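Local atomic coordinates of fructose-1,6-bisphosphatase/inositol-1-monophosphatase (Thermotoga maritima, PDB entry 2P3N), a protein that hydrolyses phosphate esters such as inositol 1-phosphate and fructose 1,6-bisphosphate with the help of magnesium ions, working as a homotetramer. Residues 202-210 / 223-233. Sequence-based numbering, arbitrary orientation.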
loop_
_atom_site.group_PDB
_atom_site.type_symbol
_atom_site.label_atom_id
_atom_site.label_comp_id
_atom_site.label_asym_id
_atom_site.label_seq_id
_atom_site.Cartn_x
_atom_site.Cartn_y
_atom_site.Cartn_z
ATOM N N ILE A 202 -25.130 1.593 -8.516
ATOM C CA ILE A 202 -25.221 2.973 -8.049
ATOM C C ILE A 202 -25.793 3.286 -6.663
ATOM O O ILE A 202 -25.748 4.437 -6.236
ATOM C CB ILE A 202 -25.989 3.839 -9.089
ATOM C CG1 ILE A 202 -27.302 3.161 -9.491
ATOM C CG2 ILE A 202 -25.137 4.044 -10.319
ATOM C CD1 ILE A 202 -28.375 3.176 -8.413
ATOM N N ALA A 203 -26.315 2.290 -5.955
ATOM C CA ALA A 203 -26.901 2.532 -4.634
ATOM C C ALA A 203 -25.921 3.112 -3.614
ATOM O O ALA A 203 -26.293 3.961 -2.797
ATOM C CB ALA A 203 -27.515 1.240 -4.084
ATOM N N ALA A 204 -24.676 2.648 -3.653
ATOM C CA ALA A 204 -23.678 3.124 -2.710
ATOM C C ALA A 204 -23.103 4.438 -3.181
ATOM O O ALA A 204 -22.927 5.358 -2.392
ATOM C CB ALA A 204 -22.578 2.097 -2.549
ATOM N N GLY A 205 -22.819 4.529 -4.474
ATOM C CA GLY A 205 -22.255 5.752 -5.018
ATOM C C GLY A 205 -23.215 6.923 -4.957
ATOM O O GLY A 205 -22.820 8.078 -5.106
ATOM N N LEU A 206 -24.485 6.624 -4.727
ATOM C CA LEU A 206 -25.496 7.659 -4.661
ATOM C C LEU A 206 -25.465 8.446 -3.351
ATOM O O LEU A 206 -25.436 9.677 -3.370
ATOM C CB LEU A 206 -26.876 7.048 -4.871
ATOM C CG LEU A 206 -28.008 8.067 -4.930
ATOM C CD1 LEU A 206 -28.935 7.740 -6.084
ATOM C CD2 LEU A 206 -28.749 8.074 -3.607
ATOM N N ILE A 207 -25.467 7.752 -2.216
ATOM C CA ILE A 207 -25.444 8.445 -0.938
ATOM C C ILE A 207 -24.085 9.084 -0.681
ATOM O O ILE A 207 -23.986 10.092 0.017
ATOM C CB ILE A 207 -25.805 7.492 0.239
ATOM C CG1 ILE A 207 -25.852 8.290 1.549
ATOM C CG2 ILE A 207 -24.806 6.347 0.332
ATOM C CD1 ILE A 207 -26.483 7.554 2.719
ATOM N N ILE A 208 -23.040 8.503 -1.258
ATOM C CA ILE A 208 -21.688 9.022 -1.089
ATOM C C ILE A 208 -21.503 10.351 -1.811
ATOM O O ILE A 208 -20.790 11.227 -1.324
ATOM C CB ILE A 208 -20.633 8.017 -1.601
ATOM C CG1 ILE A 208 -20.556 6.827 -0.647
ATOM C CG2 ILE A 208 -19.276 8.699 -1.729
ATOM C CD1 ILE A 208 -19.795 5.650 -1.205
ATOM N N VAL A 209 -22.138 10.505 -2.970
ATOM C CA VAL A 209 -22.031 11.751 -3.719
ATOM C C VAL A 209 -22.835 12.870 -3.055
ATOM O O VAL A 209 -22.359 13.985 -2.916
ATOM C CB VAL A 209 -22.530 11.586 -5.159
ATOM C CG1 VAL A 209 -22.435 12.913 -5.883
ATOM C CG2 VAL A 209 -21.709 10.538 -5.877
ATOM N N LYS A 210 -24.051 12.562 -2.636
ATOM C CA LYS A 210 -24.905 13.549 -1.998
ATOM C C LYS A 210 -24.415 13.934 -0.605
ATOM O O LYS A 210 -24.486 15.105 -0.228
ATOM C CB LYS A 210 -26.348 13.033 -1.946
ATOM C CG LYS A 210 -26.906 12.678 -3.326
ATOM C CD LYS A 210 -28.414 12.456 -3.325
ATOM C CE LYS A 210 -28.821 11.238 -2.512
ATOM N NZ LYS A 210 -30.288 10.977 -2.610
ATOM N N GLU A 223 -34.022 14.678 -9.402
ATOM C CA GLU A 223 -33.327 13.887 -8.390
ATOM C C GLU A 223 -33.555 12.383 -8.499
ATOM O O GLU A 223 -34.690 11.910 -8.418
ATOM C CB GLU A 223 -33.731 14.363 -7.000
ATOM C CG GLU A 223 -33.077 13.584 -5.884
ATOM C CD GLU A 223 -33.180 14.295 -4.559
ATOM O OE1 GLU A 223 -32.743 13.723 -3.540
ATOM O OE2 GLU A 223 -33.697 15.432 -4.544
ATOM N N ALA A 224 -32.466 11.635 -8.662
ATOM C CA ALA A 224 -32.538 10.185 -8.807
ATOM C C ALA A 224 -32.501 9.415 -7.492
ATOM O O ALA A 224 -32.079 9.934 -6.463
ATOM C CB ALA A 224 -31.411 9.706 -9.712
ATOM N N ASN A 225 -32.964 8.169 -7.545
ATOM C CA ASN A 225 -32.977 7.288 -6.385
ATOM C C ASN A 225 -32.355 5.969 -6.825
ATOM O O ASN A 225 -32.069 5.785 -8.007
ATOM C CB ASN A 225 -34.404 7.060 -5.874
ATOM C CG ASN A 225 -35.260 6.268 -6.846
ATOM O OD1 ASN A 225 -35.457 6.666 -7.995
ATOM N ND2 ASN A 225 -35.780 5.139 -6.383
ATOM N N ALA A 226 -32.154 5.057 -5.878
ATOM C CA ALA A 226 -31.533 3.760 -6.158
ATOM C C ALA A 226 -32.148 2.989 -7.327
ATOM O O ALA A 226 -31.523 2.075 -7.880
ATOM C CB ALA A 226 -31.562 2.889 -4.891
ATOM N N PHE A 227 -33.356 3.375 -7.724
ATOM C CA PHE A 227 -34.052 2.663 -8.788
ATOM C C PHE A 227 -34.298 3.444 -10.079
ATOM O O PHE A 227 -35.276 3.201 -10.790
ATOM C CB PHE A 227 -35.361 2.119 -8.207
ATOM C CG PHE A 227 -35.159 1.335 -6.931
ATOM C CD1 PHE A 227 -34.684 0.023 -6.968
ATOM C CD2 PHE A 227 -35.345 1.939 -5.690
ATOM C CE1 PHE A 227 -34.389 -0.671 -5.792
ATOM C CE2 PHE A 227 -35.052 1.252 -4.507
ATOM C CZ PHE A 227 -34.573 -0.053 -4.561
ATOM N N SER A 228 -33.394 4.370 -10.385
ATOM C CA SER A 228 -33.493 5.169 -11.599
ATOM C C SER A 228 -32.670 4.462 -12.674
ATOM O O SER A 228 -31.717 3.751 -12.360
ATOM C CB SER A 228 -32.947 6.570 -11.343
ATOM O OG SER A 228 -33.496 7.099 -10.148
ATOM N N LYS A 229 -33.034 4.649 -13.938
ATOM C CA LYS A 229 -32.319 3.992 -15.031
ATOM C C LYS A 229 -31.099 4.754 -15.553
ATOM O O LYS A 229 -30.111 4.143 -15.969
ATOM C CB LYS A 229 -33.290 3.700 -16.183
ATOM C CG LYS A 229 -34.216 4.860 -16.553
ATOM C CD LYS A 229 -35.144 4.502 -17.711
ATOM C CE LYS A 229 -36.096 5.640 -18.020
ATOM N NZ LYS A 229 -36.959 5.337 -19.185
ATOM N N ASN A 230 -31.170 6.082 -15.538
ATOM C CA ASN A 230 -30.066 6.917 -16.004
ATOM C C ASN A 230 -29.515 7.658 -14.801
ATOM O O ASN A 230 -30.275 8.041 -13.908
ATOM C CB ASN A 230 -30.548 7.946 -17.028
ATOM C CG ASN A 230 -31.787 7.502 -17.768
ATOM O OD1 ASN A 230 -31.821 6.414 -18.352
ATOM N ND2 ASN A 230 -32.820 8.349 -17.753
ATOM N N PHE A 231 -28.204 7.887 -14.786
ATOM C CA PHE A 231 -27.581 8.570 -13.658
ATOM C C PHE A 231 -26.556 9.630 -13.996
ATOM O O PHE A 231 -25.675 9.434 -14.834
ATOM C CB PHE A 231 -26.948 7.541 -12.722
ATOM C CG PHE A 231 -27.922 6.918 -11.771
ATOM C CD1 PHE A 231 -28.298 7.585 -10.619
ATOM C CD2 PHE A 231 -28.485 5.684 -12.042
ATOM C CE1 PHE A 231 -29.214 7.034 -9.754
ATOM C CE2 PHE A 231 -29.404 5.130 -11.182
ATOM C CZ PHE A 231 -29.769 5.809 -10.032
ATOM N N ILE A 232 -26.686 10.760 -13.314
ATOM C CA ILE A 232 -25.777 11.875 -13.495
ATOM C C ILE A 232 -25.253 12.299 -12.133
ATOM O O ILE A 232 -26.003 12.841 -11.314
ATOM C CB ILE A 232 -26.483 13.090 -14.162
ATOM C CG1 ILE A 232 -27.056 12.680 -15.525
ATOM C CG2 ILE A 232 -25.490 14.252 -14.329
ATOM C CD1 ILE A 232 -27.815 13.781 -16.242
ATOM N N PHE A 233 -23.973 12.025 -11.886
ATOM C CA PHE A 233 -23.324 12.404 -10.629
ATOM C C PHE A 233 -22.494 13.655 -10.899
ATOM O O PHE A 233 -21.767 13.724 -11.897
ATOM C CB PHE A 233 -22.402 11.291 -10.119
ATOM C CG PHE A 233 -23.104 9.988 -9.842
ATOM C CD1 PHE A 233 -23.363 9.089 -10.872
ATOM C CD2 PHE A 233 -23.500 9.658 -8.548
ATOM C CE1 PHE A 233 -24.002 7.881 -10.613
ATOM C CE2 PHE A 233 -24.143 8.452 -8.281
ATOM C CZ PHE A 233 -24.394 7.562 -9.314
#
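With chi1 at 50°, I202 holds CG1 between its backbone N and carbonyl carbon, and this lays the ethyl branch over one face of the F231 ring, while CG2, beside the backbone N, turns to the F233 ring. I202 CB stands 4.2 Å from the F231 centroid, almost on the ring normal, a CH-pi contact; CG1 reaches F231 CE2 at 3.3 Å. Its branched chain suits the spot, serving two rings: I202 CG2 meets the edge of F233 at CZ, 3.7 Å away. One turn on, L206 CD1 approaches F231 CE1 at 3.7 Å, and L206 CA lies at the F233 edge. A203 and A226, small enough for close backbones, meet through their CB atoms at 4.4 Å. Nearer solvent, K210, bent at chi3, offers NZ to E223 OE1 in a long salt bridge of 3.8 Å. Helix 199-211, which carries D201, a probable ligand of a second magnesium ion, next to I202, packs on strand 230-234 of the five-stranded sheet. A serine in place of F231 would probably leave I202 without its aromatic face and open a gap beside L206. No hydrogen bond joins the two segments, so their cohesion is chiefly apolar, with charge pairing confined to the margin.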